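Local coordinates for protein peroxiredoxin 6 (PDB 2V2G) that probably reduces hydrogen peroxide and organic hydroperoxides to water and alcohols, as a thiol-dependent antioxidant peroxidase of the Prx6 subfamily, at residues S36-F41 against T126-F131; V44-L49 against E82-L87; L69-V74 against I99-R104. The protein carries 1 engineered substitution. All blocks are in the same frame, centred on the assembly; numbering follows the deposited sequence.

Contact 1 of 3, residues S36-F41 against T126-F131; sequences SHPRDF and TCRAVF. With BEZ (benzoic acid), chain E.
The guanidinium of Arg128 carries the CD methylene of Pro38 over one face, 3.3 Å above the plane and offset toward the rim, while the carboxylate of benzoic acid meets its edge. Pro38 CD is closest to Arg128 NH1, at 3.5 Å, and the two side chains cross at about a right angle. At the edge, Arg128 NH2 donates to BEZ O2 over 2.9 Å, with an N-H...O angle of 145°. An arginine chain stretched from CG to NE carries the flat group under the Pro38 CD methylene; NH1 is taken by Glu48 in a salt bridge and NH2 by the ligand, which together limit its rotation. The other flat group, the imidazole of His37, has its NE2 bonded to Asp40 OD1 at 2.8 Å; the carboxylate oxygen lies in the ring plane and the bond is nearly straight (169°). Trp80 meets the same ring at an inclined angle.

Both segments belong to the thioredoxin-type core of the peroxiredoxin: strand 31-36 runs antiparallel to strand 124-133 in the central sheet, and the chain leaves it here toward helix 43-54. Ser36 takes part in the pairing through backbone and side chain. Its N donates to Ala129 O, and its hydroxyl, placed between the backbone N and the carbonyl carbon (chi1 65°), turns toward the neighbouring strand and works both ways. Ser36 OG receives the N-H of Ala129 at 3.0 Å and gives its proton to Cys127 O at 2.9 Å, approaching from well above that carbonyl's plane. Farther along, Pro38 CA makes a CA-H...O contact of 3.2 Å with Thr126 O. A water donates to Pro38 O and accepts from Thr126 N, bridging the two backbones.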
loop_
_atom_site.group_PDB
_atom_site.type_symbol
_atom_site.label_atom_id
_atom_site.label_comp_id
_atom_site.label_asym_id
_atom_site.label_seq_id
_atom_site.Cartn_x
_atom_site.Cartn_y
_atom_site.Cartn_z
ATOM N N SER A 36 6.734 8.586 5.550
ATOM C CA SER A 36 6.454 9.440 6.679
ATOM C C SER A 36 6.083 8.622 7.918
ATOM O O SER A 36 5.741 7.436 7.856
ATOM C CB SER A 36 5.325 10.421 6.374
ATOM O OG SER A 36 4.109 9.705 6.175
ATOM N N HIS A 37 6.126 9.309 9.061
ATOM C CA HIS A 37 5.616 8.808 10.303
ATOM C C HIS A 37 5.026 9.929 11.162
ATOM O O HIS A 37 5.335 11.103 10.968
ATOM C CB HIS A 37 6.703 8.074 11.110
ATOM C CG HIS A 37 7.793 8.985 11.593
ATOM N ND1 HIS A 37 8.844 9.373 10.789
ATOM C CD2 HIS A 37 8.000 9.574 12.797
ATOM C CE1 HIS A 37 9.623 10.208 11.468
ATOM N NE2 HIS A 37 9.120 10.373 12.680
ATOM N N PRO A 38 4.098 9.582 12.074
ATOM C CA PRO A 38 3.346 10.651 12.780
ATOM C C PRO A 38 4.142 11.556 13.706
ATOM O O PRO A 38 4.004 12.767 13.630
ATOM C CB PRO A 38 2.225 9.881 13.504
ATOM C CG PRO A 38 2.142 8.582 12.791
ATOM C CD PRO A 38 3.513 8.242 12.329
ATOM N N ARG A 39 5.023 10.977 14.530
ATOM C CA ARG A 39 5.676 11.737 15.564
ATOM C C ARG A 39 6.964 11.018 15.966
ATOM O O ARG A 39 6.974 9.822 16.098
ATOM C CB ARG A 39 4.746 11.870 16.811
ATOM C CG ARG A 39 5.070 13.019 17.677
ATOM C CD ARG A 39 4.465 14.200 17.059
ATOM N NE ARG A 39 4.832 15.452 17.685
ATOM C CZ ARG A 39 4.181 15.976 18.727
ATOM N NH1 ARG A 39 3.159 15.328 19.303
ATOM N NH2 ARG A 39 4.585 17.143 19.216
ATOM N N ASP A 40 8.017 11.794 16.186
ATOM C CA ASP A 40 9.245 11.288 16.817
ATOM C C ASP A 40 8.950 10.860 18.222
ATOM O O ASP A 40 7.974 11.321 18.825
ATOM C CB ASP A 40 10.366 12.347 16.823
ATOM C CG ASP A 40 10.798 12.759 15.437
ATOM O OD1 ASP A 40 10.198 12.284 14.424
ATOM O OD2 ASP A 40 11.722 13.626 15.389
ATOM N N PHE A 41 9.805 9.986 18.771
ATOM C CA PHE A 41 9.656 9.523 20.144
ATOM C C PHE A 41 8.300 8.815 20.375
ATOM O O PHE A 41 7.646 9.006 21.433
ATOM C CB PHE A 41 9.847 10.648 21.212
ATOM C CG PHE A 41 11.140 11.466 21.094
ATOM C CD1 PHE A 41 12.387 10.923 21.421
ATOM C CD2 PHE A 41 11.102 12.789 20.675
ATOM C CE1 PHE A 41 13.553 11.670 21.323
ATOM C CE2 PHE A 41 12.261 13.538 20.586
ATOM C CZ PHE A 41 13.500 12.974 20.920
ATOM N N THR A 126 1.341 13.719 10.104
ATOM C CA THR A 126 1.252 12.789 8.973
ATOM C C THR A 126 0.861 11.388 9.435
ATOM O O THR A 126 1.063 11.027 10.573
ATOM C CB THR A 126 2.558 12.669 8.174
ATOM O OG1 THR A 126 3.623 12.193 9.011
ATOM C CG2 THR A 126 3.010 13.994 7.608
ATOM N N CYS A 127 0.333 10.605 8.499
ATOM C CA CYS A 127 0.160 9.165 8.694
ATOM C C CYS A 127 1.477 8.414 8.390
ATOM O O CYS A 127 2.561 8.996 8.523
ATOM C CB CYS A 127 -1.027 8.705 7.845
ATOM S SG CYS A 127 -0.748 8.753 6.051
ATOM N N ARG A 128 1.386 7.113 8.088
ATOM C CA ARG A 128 2.500 6.289 7.733
ATOM C C ARG A 128 2.450 6.049 6.228
ATOM O O ARG A 128 1.924 5.036 5.722
ATOM C CB ARG A 128 2.421 4.990 8.507
ATOM C CG ARG A 128 2.593 5.119 9.995
ATOM C CD ARG A 128 2.644 3.803 10.727
ATOM N NE ARG A 128 2.438 4.058 12.147
ATOM C CZ ARG A 128 3.287 4.646 12.984
ATOM N NH1 ARG A 128 4.510 4.929 12.609
ATOM N NH2 ARG A 128 2.875 5.006 14.184
ATOM N N ALA A 129 2.825 7.066 5.466
ATOM C CA ALA A 129 2.731 7.034 4.004
ATOM C C ALA A 129 4.041 6.520 3.400
ATOM O O ALA A 129 5.088 6.725 3.973
ATOM C CB ALA A 129 2.382 8.467 3.457
ATOM N N VAL A 130 3.966 5.943 2.221
ATOM C CA VAL A 130 5.166 5.563 1.465
ATOM C C VAL A 130 4.930 5.935 0.024
ATOM O O VAL A 130 3.885 5.585 -0.591
ATOM C CB VAL A 130 5.514 4.112 1.547
ATOM C CG1 VAL A 130 6.828 3.784 0.758
ATOM C CG2 VAL A 130 5.586 3.612 2.993
ATOM N N PHE A 131 5.882 6.654 -0.540
ATOM C CA PHE A 131 5.845 7.038 -1.910
ATOM C C PHE A 131 7.109 6.487 -2.597
ATOM O O PHE A 131 8.198 6.779 -2.171
ATOM C CB PHE A 131 5.808 8.579 -2.114
ATOM C CG PHE A 131 4.659 9.248 -1.435
ATOM C CD1 PHE A 131 3.408 9.301 -2.041
ATOM C CD2 PHE A 131 4.814 9.748 -0.127
ATOM C CE1 PHE A 131 2.330 9.906 -1.399
ATOM C CE2 PHE A 131 3.745 10.346 0.505
ATOM C CZ PHE A 131 2.464 10.347 -0.117
HETATM C C BEZ E . 3.422 5.067 17.403
HETATM O O1 BEZ E . 3.296 4.122 18.305
HETATM O O2 BEZ E . 4.407 5.298 16.579
HETATM C C1 BEZ E . 2.243 5.969 17.443
HETATM C C2 BEZ E . 2.353 7.263 16.970
HETATM C C3 BEZ E . 1.262 8.085 17.029
HETATM C C4 BEZ E . 0.082 7.627 17.618
HETATM C C5 BEZ E . -0.054 6.310 18.077
HETATM C C6 BEZ E . 1.051 5.469 18.001
HETATM O O HOH W 1 4.102 13.944 11.176
#

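Contact 2 of 3, residues V44-L49 against E82-L87; sequences VSTTEL and EDVKCL. Engineered in segment 44-49: Ser45 (natural residue Cys). With BEZ (benzoic acid), chain E.
Leu87 reaches from helix 74-88 to the backbone of helix 43-54, its CD1 resting 3.6 Å from Thr47 CA. The two helices belong to the thioredoxin-like fold of the peroxiredoxins, and their short segments cross at -65° with axes 8.4 Å apart, close enough for Leu87, Val84 and the threonine methyls to pack together; no hydrogen bond joins 44-49 to 82-87. The same CD1 meets the methyl CG2 of Thr47 at 3.7 Å, the two side chains lying side by side and pointing the same way, whereas Thr46 crosses Leu87 at about a right angle and offers its own CG2 at 3.9 Å from CD1. Thr46 CG2 also sits over the backbone of Asp83 and Val84. Nearly one turn further along helix 43-54, Val84 CG1 touches Leu49 CB at 3.6 Å.

Outside this apolar shell, the threonine hydroxyls have polar partners beyond the two segments. Thr46 turns its methyl to the partner helix because CG2 stands opposite the backbone N (OG1 at chi1 -51°), and OG1 is bonded to Thr42 O and Trp80 NE1. Asp83 bonds to Tyr212 and Ser208 of the second subunit, tying this helix to the dimer partner. The first turn of helix 43-54 holds the ligand: Val44 N and Ser45 N donate to BEZ O1 and O2 respectively, gripping both carboxylate oxygens. Ser45, an engineered replacement of the cysteine predicted to form the sulfenic acid intermediate, belongs to this pocket. Within the same turn, Val44 O accepts from Glu48 N and also from Thr47 OG1, which sits at 2.7 Å on an in-plane lone pair.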
loop_
_atom_site.group_PDB
_atom_site.type_symbol
_atom_site.label_atom_id
_atom_site.label_comp_id
_atom_site.label_asym_id
_atom_site.label_seq_id
_atom_site.Cartn_x
_atom_site.Cartn_y
_atom_site.Cartn_z
ATOM N N VAL A 44 5.811 2.612 17.656
ATOM C CA VAL A 44 5.759 1.968 16.298
ATOM C C VAL A 44 6.712 2.639 15.317
ATOM O O VAL A 44 7.398 1.974 14.578
ATOM C CB VAL A 44 4.299 1.885 15.728
ATOM C CG1 VAL A 44 4.285 1.497 14.212
ATOM C CG2 VAL A 44 3.472 0.893 16.635
ATOM N N SER A 45 6.705 3.969 15.342
ATOM C CA SER A 45 7.570 4.771 14.471
ATOM C C SER A 45 9.029 4.381 14.677
ATOM O O SER A 45 9.799 4.275 13.688
ATOM C CB SER A 45 7.409 6.240 14.716
ATOM O OG SER A 45 6.105 6.686 14.342
ATOM N N THR A 46 9.385 4.126 15.916
ATOM C CA THR A 46 10.776 3.722 16.248
ATOM C C THR A 46 11.066 2.357 15.656
ATOM O O THR A 46 12.112 2.134 15.013
ATOM C CB THR A 46 11.073 3.775 17.762
ATOM O OG1 THR A 46 10.698 5.030 18.294
ATOM C CG2 THR A 46 12.615 3.612 18.101
ATOM N N THR A 47 10.147 1.396 15.847
ATOM C CA THR A 47 10.327 0.081 15.193
ATOM C C THR A 47 10.460 0.160 13.662
ATOM O O THR A 47 11.197 -0.609 13.051
ATOM C CB THR A 47 9.194 -0.944 15.566
ATOM O OG1 THR A 47 7.967 -0.625 14.904
ATOM C CG2 THR A 47 9.000 -0.980 17.101
ATOM N N GLU A 48 9.696 1.072 13.026
ATOM C CA GLU A 48 9.716 1.215 11.574
ATOM C C GLU A 48 11.017 1.803 11.032
ATOM O O GLU A 48 11.667 1.188 10.139
ATOM C CB GLU A 48 8.549 2.064 11.114
ATOM C CG GLU A 48 7.243 1.350 11.225
ATOM C CD GLU A 48 6.142 2.228 10.635
ATOM O OE1 GLU A 48 6.175 3.417 10.952
ATOM O OE2 GLU A 48 5.344 1.737 9.813
ATOM N N LEU A 49 11.426 2.939 11.579
ATOM C CA LEU A 49 12.711 3.535 11.141
ATOM C C LEU A 49 13.863 2.605 11.502
ATOM O O LEU A 49 14.840 2.511 10.769
ATOM C CB LEU A 49 12.883 4.970 11.665
ATOM C CG LEU A 49 12.200 6.023 10.789
ATOM C CD1 LEU A 49 10.699 5.938 10.737
ATOM C CD2 LEU A 49 12.632 7.435 11.236
ATOM N N GLU A 82 19.004 8.594 17.750
ATOM C CA GLU A 82 19.805 7.732 18.643
ATOM C C GLU A 82 18.973 6.575 19.215
ATOM O O GLU A 82 19.493 5.467 19.414
ATOM C CB GLU A 82 20.409 8.557 19.775
ATOM C CG GLU A 82 21.455 9.587 19.318
ATOM C CD GLU A 82 22.505 9.004 18.330
ATOM O OE1 GLU A 82 23.176 8.021 18.689
ATOM O OE2 GLU A 82 22.662 9.516 17.198
ATOM N N ASP A 83 17.700 6.825 19.484
ATOM C CA ASP A 83 16.774 5.790 19.931
ATOM C C ASP A 83 16.506 4.810 18.780
ATOM O O ASP A 83 16.465 3.587 18.984
ATOM C CB ASP A 83 15.445 6.390 20.410
ATOM C CG ASP A 83 15.542 7.186 21.726
ATOM O OD1 ASP A 83 16.622 7.280 22.391
ATOM O OD2 ASP A 83 14.471 7.737 22.075
ATOM N N VAL A 84 16.333 5.345 17.565
ATOM C CA VAL A 84 16.117 4.503 16.378
ATOM C C VAL A 84 17.304 3.549 16.132
ATOM O O VAL A 84 17.133 2.362 15.890
ATOM C CB VAL A 84 15.847 5.360 15.110
ATOM C CG1 VAL A 84 15.731 4.491 13.884
ATOM C CG2 VAL A 84 14.559 6.156 15.261
ATOM N N LYS A 85 18.516 4.088 16.176
ATOM C CA LYS A 85 19.713 3.256 16.008
ATOM C C LYS A 85 19.717 2.138 17.041
ATOM O O LYS A 85 19.977 0.994 16.717
ATOM C CB LYS A 85 20.977 4.109 16.188
ATOM C CG LYS A 85 21.210 5.125 15.122
ATOM C CD LYS A 85 22.350 6.013 15.472
ATOM C CE LYS A 85 22.525 7.048 14.434
ATOM N NZ LYS A 85 23.618 7.970 14.781
ATOM N N CYS A 86 19.418 2.479 18.290
ATOM C CA CYS A 86 19.424 1.499 19.365
ATOM C C CYS A 86 18.514 0.297 19.052
ATOM O O CYS A 86 18.927 -0.860 19.115
ATOM C CB CYS A 86 18.950 2.197 20.634
ATOM S SG CYS A 86 18.938 1.151 22.073
ATOM N N LEU A 87 17.274 0.606 18.726
ATOM C CA LEU A 87 16.276 -0.376 18.473
ATOM C C LEU A 87 16.636 -1.192 17.218
ATOM O O LEU A 87 16.293 -2.370 17.103
ATOM C CB LEU A 87 14.916 0.319 18.332
ATOM C CG LEU A 87 13.636 -0.234 18.998
ATOM C CD1 LEU A 87 12.544 -0.263 18.010
ATOM C CD2 LEU A 87 13.798 -1.615 19.657
HETATM C C BEZ E . 3.422 5.067 17.403
HETATM O O1 BEZ E . 3.296 4.122 18.305
HETATM O O2 BEZ E . 4.407 5.298 16.579
HETATM C C1 BEZ E . 2.243 5.969 17.443
HETATM C C2 BEZ E . 2.353 7.263 16.970
HETATM C C3 BEZ E . 1.262 8.085 17.029
HETATM C C4 BEZ E . 0.082 7.627 17.618
HETATM C C5 BEZ E . -0.054 6.310 18.077
HETATM C C6 BEZ E . 1.051 5.469 18.001
#

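Contact 3 of 3, residues L69-V74 against I99-R104; sequences LSCDNV and IADETR
Cys71 CB stands over the centre of the Arg104 guanidinium, 3.5 Å above its plane. With its SG anti to the carbonyl carbon (chi1 -54°), Cys71 runs the sulfur back along the arginine's aliphatic part, and SG lies 3.8 Å from Arg104 CG. A bend at chi2 (67°) folds the Arg104 chain so that its flat end comes back over the cysteine. There NH1 donates to Glu102 O, an acceptor that lies in the guanidinium plane, and NE bonds to Pro124 O. With an alanine here in place of the arginine, Cys71 CB would probably lose its cover on this side, and the carbonyls of Glu102 and Pro124 would lose these donors.

The contact joins the two parallel strands of a beta-alpha-beta unit, strand 64-70, helix 74-88 and strand 98-100, at the ends where both strands run out into loops. Ser70 N gives a long bond of 3.3 Å to Ile99 O, and Asp101 N returns a nearly straight one to Ser70 O at 2.9 Å. On one face of the pair Leu69 CD1 touches Ile99 CG2 at 3.8 Å; on the other Ala100 CB fits against Val74 CG2.

Beyond the strands, Glu102 extends past its CG to lay its carboxylate beside Asn73, with CD 3.5 Å from Asn73 CB. A water receives the N-H of Val74 and donates to Glu102 OE2, linking that carboxylate to the first turn of helix 74-88. Asn73 itself, with chi1 at 68°, which tucks CG over its own backbone, swings the amide away from Glu102 and is the N-cap residue of helix 74-88, its OD1 accepting from Asp76 N. The Asp101 carboxylate accepts from the backbone N-H groups of Leu106 and Ala107, at the start of helix 105-109.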
loop_
_atom_site.group_PDB
_atom_site.type_symbol
_atom_site.label_atom_id
_atom_site.label_comp_id
_atom_site.label_asym_id
_atom_site.label_seq_id
_atom_site.Cartn_x
_atom_site.Cartn_y
_atom_site.Cartn_z
ATOM N N LEU A 69 10.259 11.431 6.969
ATOM C CA LEU A 69 9.509 12.674 7.138
ATOM C C LEU A 69 8.550 12.582 8.283
ATOM O O LEU A 69 7.799 11.616 8.399
ATOM C CB LEU A 69 8.740 13.004 5.905
ATOM C CG LEU A 69 8.017 14.344 5.929
ATOM C CD1 LEU A 69 8.026 14.912 4.515
ATOM C CD2 LEU A 69 6.589 14.249 6.557
ATOM N N SER A 70 8.612 13.553 9.167
ATOM C CA SER A 70 7.494 13.861 10.052
ATOM C C SER A 70 7.374 15.391 10.237
ATOM O O SER A 70 8.205 16.184 9.762
ATOM C CB SER A 70 7.651 13.167 11.410
ATOM O OG SER A 70 8.515 13.901 12.319
ATOM N N CYS A 71 6.353 15.812 10.948
ATOM C CA CYS A 71 6.165 17.270 11.161
ATOM C C CYS A 71 7.001 17.808 12.335
ATOM O O CYS A 71 6.920 18.964 12.677
ATOM C CB CYS A 71 4.704 17.702 11.284
ATOM S SG CYS A 71 3.660 17.162 9.878
ATOM N N ASP A 72 7.814 16.958 12.942
ATOM C CA ASP A 72 8.677 17.420 14.032
ATOM C C ASP A 72 9.883 18.226 13.517
ATOM O O ASP A 72 10.182 18.225 12.327
ATOM C CB ASP A 72 9.176 16.213 14.823
ATOM C CG ASP A 72 8.040 15.481 15.520
ATOM O OD1 ASP A 72 7.505 16.038 16.518
ATOM O OD2 ASP A 72 7.669 14.379 15.027
ATOM N N ASN A 73 10.590 18.876 14.432
ATOM C CA ASN A 73 11.739 19.673 14.078
ATOM C C ASN A 73 13.032 18.855 13.951
ATOM O O ASN A 73 13.119 17.703 14.402
ATOM C CB ASN A 73 11.894 20.912 15.007
ATOM C CG ASN A 73 12.262 20.556 16.448
ATOM O OD1 ASN A 73 12.970 19.594 16.704
ATOM N ND2 ASN A 73 11.803 21.357 17.382
ATOM N N VAL A 74 14.037 19.447 13.337
ATOM C CA VAL A 74 15.293 18.740 13.059
ATOM C C VAL A 74 16.044 18.309 14.354
ATOM O O VAL A 74 16.627 17.216 14.420
ATOM C CB VAL A 74 16.217 19.592 12.139
ATOM C CG1 VAL A 74 17.619 18.921 11.967
ATOM C CG2 VAL A 74 15.545 19.837 10.802
ATOM N N ILE A 99 13.213 14.557 7.022
ATOM C CA ILE A 99 12.673 15.872 6.691
ATOM C C ILE A 99 11.821 16.395 7.842
ATOM O O ILE A 99 11.065 15.589 8.460
ATOM C CB ILE A 99 11.818 15.776 5.443
ATOM C CG1 ILE A 99 12.675 15.425 4.242
ATOM C CG2 ILE A 99 10.988 17.119 5.225
ATOM C CD1 ILE A 99 11.807 14.962 3.017
ATOM N N ALA A 100 11.926 17.693 8.126
ATOM C CA ALA A 100 11.122 18.373 9.165
ATOM C C ALA A 100 10.018 19.185 8.515
ATOM O O ALA A 100 10.306 20.273 8.073
ATOM C CB ALA A 100 11.995 19.299 10.007
ATOM N N ASP A 101 8.776 18.709 8.529
ATOM C CA ASP A 101 7.642 19.386 7.855
ATOM C C ASP A 101 6.788 20.177 8.867
ATOM O O ASP A 101 5.552 19.980 9.043
ATOM C CB ASP A 101 6.800 18.332 7.136
ATOM C CG ASP A 101 5.669 18.939 6.322
ATOM O OD1 ASP A 101 5.879 20.021 5.654
ATOM O OD2 ASP A 101 4.570 18.323 6.322
ATOM N N GLU A 102 7.429 21.122 9.546
ATOM C CA GLU A 102 6.761 21.781 10.672
ATOM C C GLU A 102 5.574 22.639 10.278
ATOM O O GLU A 102 4.688 22.883 11.089
ATOM C CB GLU A 102 7.775 22.594 11.465
ATOM C CG GLU A 102 8.980 21.793 12.000
ATOM C CD GLU A 102 9.982 22.718 12.642
ATOM O OE1 GLU A 102 9.638 23.364 13.676
ATOM O OE2 GLU A 102 11.093 22.846 12.080
ATOM N N THR A 103 5.577 23.157 9.047
ATOM C CA THR A 103 4.455 23.974 8.568
ATOM C C THR A 103 3.291 23.097 8.020
ATOM O O THR A 103 2.233 23.649 7.693
ATOM C CB THR A 103 4.838 24.906 7.451
ATOM O OG1 THR A 103 5.240 24.176 6.294
ATOM C CG2 THR A 103 5.909 25.921 7.937
ATOM N N ARG A 104 3.462 21.796 7.995
ATOM C CA ARG A 104 2.491 20.864 7.380
ATOM C C ARG A 104 2.236 21.041 5.878
ATOM O O ARG A 104 1.368 20.355 5.316
ATOM C CB ARG A 104 1.150 20.847 8.139
ATOM C CG ARG A 104 1.203 20.093 9.444
ATOM C CD ARG A 104 2.054 20.688 10.520
ATOM N NE ARG A 104 1.915 19.905 11.770
ATOM C CZ ARG A 104 2.636 20.060 12.860
ATOM N NH1 ARG A 104 3.565 21.003 12.943
ATOM N NH2 ARG A 104 2.423 19.238 13.893
HETATM O O HOH W 2 6.410 20.621 14.683
HETATM O O HOH W 3 13.690 22.212 12.530
#

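How the contacts relate
Contact 1 connects the other two. Toward contact 2, the Arg128 guanidinium joins helix 43-54 through NH1, which lies 2.8 Å from Glu48 OE1 in a salt bridge and 2.9 Å from Ser45 OG in a probable hydrogen bond; the same arginine thus reaches the predicted active-site position and the benzoic acid that both contacts touch. Toward contact 3, His37 N lies 2.9 Å from Leu69 O and Asp40 N 2.9 Å from Asp72 OD2, so the loop at 36-41 is held to the neighbouring strand's end. Contacts 2 and 3 do not touch, their centres being about 17 Å apart, yet helix 74-88 of contact 2 connects the two strands of contact 3.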